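Local coordinates for teichoic acid biosynthesis protein F (Staphylococcus epidermidis, PDB 3L7I) that probably takes part in teichoic acid biosynthesis and carries, in its modelled part, a region of the GT-B clan with two parallel beta-sheets, at residues A[323-326]-A[327-331]; A[338-341]-A[342-346]; A[408-411]-A[412-415]. All coordinates share one frame; numbering follows the deposited sequence.

How the contacts relate
The three contacts are short lengths of three helices, the first two consecutive in the chain, that lie on one side of the chain's centre. Contact 1, on helix 316-331, is farthest out and packs against other subunits; its buried residues are mostly aliphatic, while its basic flank meets sulfate. Contact 2, on helix 336-344, stands between the other two and touches both, so polar and aromatic groups that serve both neighbours are mixed along it. Contact 3, on helix 409-417, lies nearest the seven-stranded parallel sheet and is the most aromatic, with three buried tyrosines. Contacts 1 and 3 do not touch; the nearest atoms are about 9 Å apart.

Contact 1 of 3, residues A[323-326]-A[327-331]; sequences LRHV and KNIVL. With SO4 (sulfate ion), chain F.
Lys327 packs back on Arg324 and Leu323 within one turn of the alpha-helix 316-331, whose sides are shared between this chain and two other copies of the protein. Its CB lies 3.2 Å from Arg324 O. With CG anti to the backbone N (chi1 -168°) the chain leaves the helix surface straight, and CD comes within 3.6 Å of O3 of the sulfate. A bend at chi3 (54°) then swings CE around, 4.3 Å from Arg324 CG, and delivers NZ to the anion. There NZ donates to sulfate O4 at 3.1 Å and, weakly, to sulfate O3 at 3.3 Å. Arg333 of the same chain and Arg320 of the second subunit bind the same sulfate, and Arg324 has a different sulfate close by, so the basic residues of this flank gather round anions. A long, flexible lysine suits such a partly exposed position: its CB rests against the backbone carbonyls while the rest of the chain carries the ammonium group out to the anion.

Two other residues of this turn face helix 336-344. His325 ND1 and Asn328 ND2 both bond to Ser339 OG, so one hydroxyl engages both polar ends where the two helices meet. The methyl CD1 of Ile329 lies over one face of the His325 ring, although the model brings them too close for the exact fit to be trusted. On the remaining side, beta-branched Val326 and Val330 offer compact aliphatic surfaces to Leu340 and His325 of the third subunit and Phe314 of the second.

Regular backbone bonds hold the turn together: Lys327 N donates to Leu323 O at 3.1 Å and Asn328 N to Arg324 O at 2.9 Å. One turn apart, Val326 CG1 and Val330 CG2 sit 4.3 Å from each other.

Contact 2 of 3, residues A[338-341]-A[342-346]; sequences RSLY and DLTDK
Near the C-terminal end of helix 336-344, Leu340 meets Thr344 and Tyr341 lies alongside Asp345. Leu340 CD1 lies 3.8 Å from Thr344 CG2 on the exposed side; the methyl gives threonine an apolar branch to lay against the leucine. On the inner side the buried Tyr341 ring and the partly exposed Asp345 carboxylate run side by side, their planes 20° apart. With CG opposite the backbone N in each (chi1 151° in Tyr341), both groups point the same way. Tyr341 OH and Asp345 OD2 are 3.9 Å apart, too far to bond, and both turn to Asn432: the hydroxyl to its backbone N, the carboxylate oxygen to its ND2. Asp345 OD1 is held as well, by Ser416 OG and by a salt bridge to Lys434, so an acidic residue suits this partly covered place.

The backbone pattern changes along the turn. Asp342 N bonds to Arg338 O at 2.9 Å in the usual way, whereas Leu340 O accepts two donors, Thr344 N at 3.1 Å and Leu343 N at 3.0 Å. The second stands 66° out of the carbonyl plane. Such mixing of i+3 and i+4 bonds is typical toward the C-terminal end of an alpha-helix.

Contact 3 of 3, residues A[408-411]-A[412-415]; sequences SAEY and YQAY
Tyr411, Tyr412 and Tyr415 form an aromatic cluster on the buried side of helix 409-417, with Tyr411 in the middle. Its edge points at the face of Tyr412 in a T-shaped stack, centroids 5.3 Å apart and planes at 81°; Tyr411 CD2 stands over the centre of the Tyr412 ring. Tyr411 in turn receives the edge of Tyr415 on its own face, at 5.0 Å between centroids and 62° between planes. The Tyr411 ring owes its place to a CG anti to the backbone N (chi1 178°), from where it can meet residues both one and four positions on. Tyrosine suits the place: its ring offers face and edge, while its hydroxyl can still bond, as Tyr412 OH does, weakly, to Asn407 OD1 and Arg338 NH1.

The solvent side is looser. Glu410 and Gln413 are both exposed, and Glu410 CG comes only within 4.4 Å of Gln413 NE2, a loose methylene-to-amide approach that suits exposed polar chains. Beneath them the backbone is regular, with Gln413 N bonded to Ala409 O at 2.9 Å. Ser408 is the N-cap: its OG accepts a weak bond from Tyr411 N at 3.4 Å and also bonds to Lys405 O.

Within the fold, Tyr411 and Tyr415 rest on strands 354-358 and 384-389 of the seven-stranded parallel sheet, small Ala414 packs on Ile386, and Tyr412, next to Tyr411, reaches Tyr341 and Glu337 of helix 336-344.

Contact 1 of 3, residues A[323-326]-A[327-331]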
ATOM      1  N   LEU A 323      -5.593   1.921  -7.133  1.00 60.73           N
ATOM      2  CA  LEU A 323      -5.427   0.866  -6.163  1.00 61.20           C
ATOM      3  C   LEU A 323      -6.095  -0.424  -6.630  1.00 60.63           C
ATOM      4  O   LEU A 323      -5.541  -1.502  -6.437  1.00 61.14           O
ATOM      5  CB  LEU A 323      -5.953   1.301  -4.814  1.00 61.62           C
ATOM      6  CG  LEU A 323      -4.981   1.469  -3.651  1.00 62.82           C
ATOM      7  CD1 LEU A 323      -3.552   1.842  -4.084  1.00 63.39           C
ATOM      8  CD2 LEU A 323      -5.563   2.507  -2.718  1.00 63.17           C
ATOM      9  N   ARG A 324      -7.251  -0.331  -7.276  1.00 63.75           N
ATOM     10  CA  ARG A 324      -7.946  -1.547  -7.665  1.00 63.10           C
ATOM     11  C   ARG A 324      -7.134  -2.331  -8.679  1.00 63.37           C
ATOM     12  O   ARG A 324      -7.013  -3.557  -8.608  1.00 63.47           O
ATOM     13  CB  ARG A 324      -9.346  -1.257  -8.199  1.00 62.58           C
ATOM     14  CG  ARG A 324     -10.256  -2.492  -8.156  1.00 61.98           C
ATOM     15  CD  ARG A 324     -11.715  -2.118  -7.867  1.00 61.65           C
ATOM     16  NE  ARG A 324     -12.071  -0.869  -8.551  1.00 61.90           N
ATOM     17  CZ  ARG A 324     -12.509   0.235  -7.942  1.00 62.41           C
ATOM     18  NH1 ARG A 324     -12.683   0.242  -6.617  1.00 62.60           N
ATOM     19  NH2 ARG A 324     -12.797   1.327  -8.668  1.00 63.05           N
ATOM     20  N   HIS A 325      -6.557  -1.599  -9.616  1.00 59.29           N
ATOM     21  CA  HIS A 325      -5.738  -2.193 -10.659  1.00 59.59           C
ATOM     22  C   HIS A 325      -4.450  -2.870 -10.134  1.00 60.70           C
ATOM     23  O   HIS A 325      -4.028  -3.897 -10.685  1.00 61.09           O
ATOM     24  CB  HIS A 325      -5.415  -1.150 -11.717  1.00 59.50           C
ATOM     25  CG  HIS A 325      -4.719  -1.707 -12.912  1.00 59.90           C
ATOM     26  ND1 HIS A 325      -5.257  -2.726 -13.678  1.00 59.56           N
ATOM     27  CD2 HIS A 325      -3.528  -1.401 -13.477  1.00 60.76           C
ATOM     28  CE1 HIS A 325      -4.426  -3.010 -14.663  1.00 60.22           C
ATOM     29  NE2 HIS A 325      -3.368  -2.222 -14.566  1.00 60.98           N
ATOM     30  N   VAL A 326      -3.842  -2.310  -9.075  1.00 61.32           N
ATOM     31  CA  VAL A 326      -2.679  -2.931  -8.472  1.00 62.47           C
ATOM     32  C   VAL A 326      -3.123  -4.260  -7.937  1.00 62.66           C
ATOM     33  O   VAL A 326      -2.496  -5.285  -8.216  1.00 63.36           O
ATOM     34  CB  VAL A 326      -2.117  -2.125  -7.290  1.00 63.15           C
ATOM     35  CG1 VAL A 326      -1.017  -2.933  -6.538  1.00 64.45           C
ATOM     36  CG2 VAL A 326      -1.591  -0.767  -7.746  1.00 63.20           C
ATOM     37  N   LYS A 327      -4.208  -4.231  -7.165  1.00 62.21           N
ATOM     38  CA  LYS A 327      -4.820  -5.446  -6.643  1.00 62.44           C
ATOM     39  C   LYS A 327      -4.964  -6.498  -7.749  1.00 62.24           C
ATOM     40  O   LYS A 327      -4.388  -7.576  -7.644  1.00 63.16           O
ATOM     41  CB  LYS A 327      -6.172  -5.150  -5.957  1.00 61.87           C
ATOM     42  CG  LYS A 327      -6.742  -6.315  -5.133  1.00 62.48           C
ATOM     43  CD  LYS A 327      -7.932  -5.914  -4.285  1.00 62.27           C
ATOM     44  CE  LYS A 327      -9.048  -5.238  -5.120  1.00 60.94           C
ATOM     45  NZ  LYS A 327     -10.337  -4.933  -4.346  1.00 60.86           N
ATOM     46  N   ASN A 328      -5.698  -6.184  -8.814  1.00 61.19           N
ATOM     47  CA  ASN A 328      -5.888  -7.150  -9.890  1.00 61.07           C
ATOM     48  C   ASN A 328      -4.601  -7.622 -10.575  1.00 61.98           C
ATOM     49  O   ASN A 328      -4.477  -8.800 -10.951  1.00 62.55           O
ATOM     50  CB  ASN A 328      -6.831  -6.594 -10.941  1.00 59.90           C
ATOM     51  CG  ASN A 328      -8.253  -6.508 -10.450  1.00 59.14           C
ATOM     52  OD1 ASN A 328      -8.650  -7.215  -9.499  1.00 59.54           O
ATOM     53  ND2 ASN A 328      -9.039  -5.627 -11.084  1.00 58.20           N
ATOM     54  N   ILE A 329      -3.648  -6.719 -10.765  1.00 62.27           N
ATOM     55  CA  ILE A 329      -2.391  -7.150 -11.339  1.00 63.36           C
ATOM     56  C   ILE A 329      -1.638  -8.135 -10.429  1.00 64.65           C
ATOM     57  O   ILE A 329      -1.220  -9.198 -10.869  1.00 65.50           O
ATOM     58  CB  ILE A 329      -1.447  -5.989 -11.726  1.00 63.64           C
ATOM     59  CG1 ILE A 329      -1.473  -5.761 -13.231  1.00 63.42           C
ATOM     60  CG2 ILE A 329      -0.021  -6.395 -11.446  1.00 65.14           C
ATOM     61  CD1 ILE A 329      -2.572  -4.952 -13.688  1.00 62.18           C
ATOM     62  N   VAL A 330      -1.428  -7.782  -9.172  1.00 64.99           N
ATOM     63  CA  VAL A 330      -0.633  -8.664  -8.318  1.00 66.42           C
ATOM     64  C   VAL A 330      -1.370  -9.946  -7.969  1.00 66.69           C
ATOM     65  O   VAL A 330      -0.752 -10.987  -7.813  1.00 67.98           O
ATOM     66  CB  VAL A 330      -0.241  -7.973  -7.032  1.00 66.86           C
ATOM     67  CG1 VAL A 330       0.401  -8.962  -6.072  1.00 68.40           C
ATOM     68  CG2 VAL A 330       0.650  -6.802  -7.349  1.00 66.92           C
ATOM     69  N   LEU A 331      -2.692  -9.856  -7.820  1.00 65.61           N
ATOM     70  CA  LEU A 331      -3.497 -11.023  -7.466  1.00 65.92           C
ATOM     71  C   LEU A 331      -3.817 -11.912  -8.662  1.00 65.78           C
ATOM     72  O   LEU A 331      -4.304 -13.049  -8.484  1.00 66.35           O
ATOM     73  CB  LEU A 331      -4.760 -10.636  -6.700  1.00 65.12           C
ATOM     74  CG  LEU A 331      -4.353 -10.234  -5.292  1.00 65.94           C
ATOM     75  CD1 LEU A 331      -5.497 -10.222  -4.338  1.00 65.82           C
ATOM     76  CD2 LEU A 331      -3.262 -11.168  -4.808  1.00 67.65           C
TER
HETATM   77  S   SO4 F 731     -11.051  -8.159  -2.535  1.00 78.58           S
HETATM   78  O1  SO4 F 731     -10.406  -9.443  -2.305  1.00 78.58           O
HETATM   79  O2  SO4 F 731     -12.385  -8.171  -1.941  1.00 78.58           O
HETATM   80  O3  SO4 F 731     -10.261  -7.112  -1.881  1.00 78.58           O
HETATM   81  O4  SO4 F 731     -11.136  -7.946  -3.986  1.00 78.58           O

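Contact 2 of 3, residues A[338-341]-A[342-346]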
ATOM      1  N   ARG A 338     -10.061  -5.082 -17.133  1.00 58.03           N
ATOM      2  CA  ARG A 338     -11.094  -4.094 -16.882  1.00 57.17           C
ATOM      3  C   ARG A 338     -10.599  -2.903 -16.056  1.00 56.98           C
ATOM      4  O   ARG A 338     -10.961  -1.761 -16.335  1.00 57.24           O
ATOM      5  CB  ARG A 338     -12.247  -4.780 -16.162  1.00 56.18           C
ATOM      6  CG  ARG A 338     -13.462  -3.939 -15.972  1.00 55.54           C
ATOM      7  CD  ARG A 338     -14.669  -4.797 -16.224  1.00 55.19           C
ATOM      8  NE  ARG A 338     -15.124  -5.498 -15.031  1.00 54.52           N
ATOM      9  CZ  ARG A 338     -15.831  -6.623 -15.047  1.00 54.51           C
ATOM     10  NH1 ARG A 338     -16.138  -7.208 -16.201  1.00 55.08           N
ATOM     11  NH2 ARG A 338     -16.217  -7.162 -13.897  1.00 54.69           N
ATOM     12  N   SER A 339      -9.792  -3.171 -15.026  1.00 56.56           N
ATOM     13  CA  SER A 339      -9.266  -2.084 -14.199  1.00 56.83           C
ATOM     14  C   SER A 339      -8.281  -1.233 -15.005  1.00 57.35           C
ATOM     15  O   SER A 339      -8.201  -0.013 -14.834  1.00 57.43           O
ATOM     16  CB  SER A 339      -8.617  -2.617 -12.936  1.00 57.40           C
ATOM     17  OG  SER A 339      -7.804  -3.715 -13.249  1.00 58.01           O
ATOM     18  N   LEU A 340      -7.539  -1.880 -15.894  1.00 57.87           N
ATOM     19  CA  LEU A 340      -6.670  -1.128 -16.774  1.00 58.54           C
ATOM     20  C   LEU A 340      -7.496  -0.184 -17.649  1.00 58.12           C
ATOM     21  O   LEU A 340      -7.176   0.996 -17.788  1.00 58.49           O
ATOM     22  CB  LEU A 340      -5.834  -2.060 -17.632  1.00 59.33           C
ATOM     23  CG  LEU A 340      -5.085  -1.322 -18.736  1.00 60.16           C
ATOM     24  CD1 LEU A 340      -4.279  -0.138 -18.173  1.00 60.72           C
ATOM     25  CD2 LEU A 340      -4.197  -2.303 -19.526  1.00 61.19           C
ATOM     26  N   TYR A 341      -8.574  -0.714 -18.219  1.00 57.45           N
ATOM     27  CA  TYR A 341      -9.444   0.056 -19.098  1.00 57.12           C
ATOM     28  C   TYR A 341     -10.083   1.217 -18.358  1.00 56.74           C
ATOM     29  O   TYR A 341     -10.148   2.319 -18.886  1.00 57.05           O
ATOM     30  CB  TYR A 341     -10.511  -0.860 -19.698  1.00 56.50           C
ATOM     31  CG  TYR A 341     -11.806  -0.176 -20.022  1.00 55.87           C
ATOM     32  CD1 TYR A 341     -12.009   0.421 -21.257  1.00 56.19           C
ATOM     33  CD2 TYR A 341     -12.834  -0.140 -19.099  1.00 55.14           C
ATOM     34  CE1 TYR A 341     -13.194   1.054 -21.559  1.00 55.75           C
ATOM     35  CE2 TYR A 341     -14.029   0.492 -19.388  1.00 54.71           C
ATOM     36  CZ  TYR A 341     -14.203   1.087 -20.624  1.00 55.00           C
ATOM     37  OH  TYR A 341     -15.387   1.713 -20.926  1.00 54.70           O
ATOM     38  N   ASP A 342     -10.543   0.957 -17.133  1.00 56.47           N
ATOM     39  CA  ASP A 342     -11.168   1.964 -16.285  1.00 56.43           C
ATOM     40  C   ASP A 342     -10.154   3.080 -16.003  1.00 57.63           C
ATOM     41  O   ASP A 342     -10.516   4.223 -15.731  1.00 58.55           O
ATOM     42  CB  ASP A 342     -11.655   1.302 -14.988  1.00 55.70           C
ATOM     43  CG  ASP A 342     -12.656   2.164 -14.202  1.00 55.49           C
ATOM     44  OD1 ASP A 342     -13.371   2.994 -14.813  1.00 56.11           O
ATOM     45  OD2 ASP A 342     -12.746   2.013 -12.957  1.00 55.61           O
ATOM     46  N   LEU A 343      -8.873   2.753 -16.103  1.00 57.49           N
ATOM     47  CA  LEU A 343      -7.831   3.722 -15.782  1.00 58.35           C
ATOM     48  C   LEU A 343      -7.503   4.657 -16.915  1.00 59.01           C
ATOM     49  O   LEU A 343      -7.295   5.847 -16.700  1.00 59.57           O
ATOM     50  CB  LEU A 343      -6.539   3.023 -15.343  1.00 58.97           C
ATOM     51  CG  LEU A 343      -6.355   2.910 -13.828  1.00 59.01           C
ATOM     52  CD1 LEU A 343      -5.066   2.197 -13.490  1.00 59.76           C
ATOM     53  CD2 LEU A 343      -6.397   4.290 -13.210  1.00 59.34           C
ATOM     54  N   THR A 344      -7.431   4.114 -18.119  1.00 59.12           N
ATOM     55  CA  THR A 344      -6.897   4.880 -19.235  1.00 60.09           C
ATOM     56  C   THR A 344      -8.016   5.348 -20.144  1.00 59.81           C
ATOM     57  O   THR A 344      -7.766   5.873 -21.231  1.00 60.65           O
ATOM     58  CB  THR A 344      -5.864   4.064 -20.052  1.00 60.86           C
ATOM     59  OG1 THR A 344      -6.528   2.996 -20.745  1.00 60.29           O
ATOM     60  CG2 THR A 344      -4.768   3.494 -19.137  1.00 61.22           C
ATOM     61  N   ASP A 345      -9.252   5.158 -19.708  1.00 61.49           N
ATOM     62  CA  ASP A 345     -10.370   5.533 -20.549  1.00 62.44           C
ATOM     63  C   ASP A 345     -10.548   7.036 -20.554  1.00 64.64           C
ATOM     64  O   ASP A 345     -11.103   7.600 -19.628  1.00 64.42           O
ATOM     65  CB  ASP A 345     -11.655   4.846 -20.104  1.00 60.60           C
ATOM     66  CG  ASP A 345     -12.803   5.130 -21.041  1.00 60.59           C
ATOM     67  OD1 ASP A 345     -12.555   5.197 -22.266  1.00 61.68           O
ATOM     68  OD2 ASP A 345     -13.945   5.298 -20.553  1.00 59.59           O
ATOM     69  N   LYS A 346     -10.075   7.674 -21.613  1.00 76.71           N
ATOM     70  CA  LYS A 346     -10.121   9.119 -21.738  1.00 79.43           C
ATOM     71  C   LYS A 346     -11.071   9.461 -22.858  1.00 81.20           C
ATOM     72  O   LYS A 346     -11.225   8.696 -23.798  1.00 80.20           O
ATOM     73  CB  LYS A 346      -8.721   9.660 -22.065  1.00 81.37           C
ATOM     74  CG  LYS A 346      -7.613   8.866 -21.385  1.00 79.48           C
ATOM     75  CD  LYS A 346      -6.200   9.378 -21.654  1.00 81.35           C
ATOM     76  CE  LYS A 346      -5.203   8.604 -20.766  1.00 79.33           C
ATOM     77  NZ  LYS A 346      -3.820   9.167 -20.819  1.00 80.97           N
TER

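Contact 3 of 3, residues A[408-411]-A[412-415]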
ATOM      1  N   SER A 408     -11.850  -8.805 -22.886  1.00 57.65           N
ATOM      2  CA  SER A 408     -10.487  -8.882 -23.366  1.00 58.82           C
ATOM      3  C   SER A 408      -9.989  -7.476 -23.638  1.00 58.85           C
ATOM      4  O   SER A 408     -10.768  -6.516 -23.669  1.00 58.04           O
ATOM      5  CB  SER A 408     -10.410  -9.755 -24.618  1.00 59.74           C
ATOM      6  OG  SER A 408     -11.134  -9.170 -25.671  1.00 59.46           O
ATOM      7  N   ALA A 409      -8.681  -7.337 -23.804  1.00 59.91           N
ATOM      8  CA  ALA A 409      -8.129  -6.009 -23.996  1.00 60.13           C
ATOM      9  C   ALA A 409      -8.834  -5.336 -25.182  1.00 60.05           C
ATOM     10  O   ALA A 409      -9.197  -4.155 -25.120  1.00 59.58           O
ATOM     11  CB  ALA A 409      -6.651  -6.096 -24.216  1.00 61.54           C
ATOM     12  N   GLU A 410      -9.053  -6.116 -26.241  1.00 60.61           N
ATOM     13  CA  GLU A 410      -9.609  -5.596 -27.481  1.00 60.86           C
ATOM     14  C   GLU A 410     -11.040  -5.162 -27.282  1.00 59.53           C
ATOM     15  O   GLU A 410     -11.498  -4.224 -27.936  1.00 59.54           O
ATOM     16  CB  GLU A 410      -9.548  -6.636 -28.595  1.00 61.87           C
ATOM     17  CG  GLU A 410      -8.177  -6.863 -29.178  1.00 63.60           C
ATOM     18  CD  GLU A 410      -7.392  -7.958 -28.471  1.00 64.07           C
ATOM     19  OE1 GLU A 410      -7.737  -8.304 -27.313  1.00 63.02           O
ATOM     20  OE2 GLU A 410      -6.426  -8.471 -29.090  1.00 65.66           O
ATOM     21  N   TYR A 411     -11.744  -5.869 -26.397  1.00 58.55           N
ATOM     22  CA  TYR A 411     -13.129  -5.556 -26.046  1.00 57.35           C
ATOM     23  C   TYR A 411     -13.173  -4.176 -25.435  1.00 56.89           C
ATOM     24  O   TYR A 411     -13.927  -3.320 -25.877  1.00 56.63           O
ATOM     25  CB  TYR A 411     -13.662  -6.590 -25.053  1.00 56.69           C
ATOM     26  CG  TYR A 411     -15.086  -6.376 -24.547  1.00 55.59           C
ATOM     27  CD1 TYR A 411     -16.179  -6.606 -25.372  1.00 55.37           C
ATOM     28  CD2 TYR A 411     -15.335  -6.004 -23.235  1.00 54.94           C
ATOM     29  CE1 TYR A 411     -17.452  -6.447 -24.926  1.00 54.53           C
ATOM     30  CE2 TYR A 411     -16.624  -5.837 -22.775  1.00 54.14           C
ATOM     31  CZ  TYR A 411     -17.681  -6.069 -23.622  1.00 53.94           C
ATOM     32  OH  TYR A 411     -18.990  -5.915 -23.184  1.00 53.28           O
ATOM     33  N   TYR A 412     -12.331  -3.956 -24.431  1.00 56.94           N
ATOM     34  CA  TYR A 412     -12.302  -2.667 -23.752  1.00 56.64           C
ATOM     35  C   TYR A 412     -11.882  -1.524 -24.678  1.00 57.40           C
ATOM     36  O   TYR A 412     -12.485  -0.446 -24.648  1.00 57.13           O
ATOM     37  CB  TYR A 412     -11.475  -2.746 -22.462  1.00 56.65           C
ATOM     38  CG  TYR A 412     -12.193  -3.608 -21.450  1.00 55.91           C
ATOM     39  CD1 TYR A 412     -13.366  -3.150 -20.841  1.00 55.06           C
ATOM     40  CD2 TYR A 412     -11.760  -4.896 -21.155  1.00 56.22           C
ATOM     41  CE1 TYR A 412     -14.054  -3.926 -19.955  1.00 54.57           C
ATOM     42  CE2 TYR A 412     -12.452  -5.685 -20.258  1.00 55.73           C
ATOM     43  CZ  TYR A 412     -13.602  -5.196 -19.664  1.00 54.92           C
ATOM     44  OH  TYR A 412     -14.328  -5.968 -18.773  1.00 54.61           O
ATOM     45  N   GLN A 413     -10.876  -1.772 -25.513  1.00 67.60           N
ATOM     46  CA  GLN A 413     -10.464  -0.806 -26.519  1.00 69.04           C
ATOM     47  C   GLN A 413     -11.653  -0.387 -27.360  1.00 68.49           C
ATOM     48  O   GLN A 413     -12.002   0.794 -27.423  1.00 68.94           O
ATOM     49  CB  GLN A 413      -9.432  -1.433 -27.441  1.00 70.76           C
ATOM     50  CG  GLN A 413      -8.044  -0.844 -27.403  1.00 72.80           C
ATOM     51  CD  GLN A 413      -7.088  -1.660 -28.270  1.00 74.56           C
ATOM     52  OE1 GLN A 413      -6.618  -1.188 -29.322  1.00 76.40           O
ATOM     53  NE2 GLN A 413      -6.825  -2.914 -27.852  1.00 74.37           N
ATOM     54  N   ALA A 414     -12.260  -1.375 -28.015  1.00 59.17           N
ATOM     55  CA  ALA A 414     -13.341  -1.135 -28.952  1.00 59.13           C
ATOM     56  C   ALA A 414     -14.355  -0.218 -28.306  1.00 58.19           C
ATOM     57  O   ALA A 414     -14.745   0.794 -28.884  1.00 58.62           O
ATOM     58  CB  ALA A 414     -13.987  -2.451 -29.395  1.00 58.86           C
ATOM     59  N   TYR A 415     -14.759  -0.550 -27.088  1.00 57.10           N
ATOM     60  CA  TYR A 415     -15.750   0.267 -26.393  1.00 56.33           C
ATOM     61  C   TYR A 415     -15.258   1.669 -25.973  1.00 56.74           C
ATOM     62  O   TYR A 415     -16.029   2.634 -25.963  1.00 56.69           O
ATOM     63  CB  TYR A 415     -16.350  -0.500 -25.215  1.00 55.27           C
ATOM     64  CG  TYR A 415     -17.433  -1.403 -25.689  1.00 54.83           C
ATOM     65  CD1 TYR A 415     -18.696  -0.900 -25.955  1.00 54.51           C
ATOM     66  CD2 TYR A 415     -17.186  -2.740 -25.927  1.00 54.91           C
ATOM     67  CE1 TYR A 415     -19.672  -1.698 -26.412  1.00 54.21           C
ATOM     68  CE2 TYR A 415     -18.150  -3.547 -26.388  1.00 54.64           C
ATOM     69  CZ  TYR A 415     -19.397  -3.025 -26.632  1.00 54.26           C
ATOM     70  OH  TYR A 415     -20.391  -3.842 -27.100  1.00 54.06           O
TER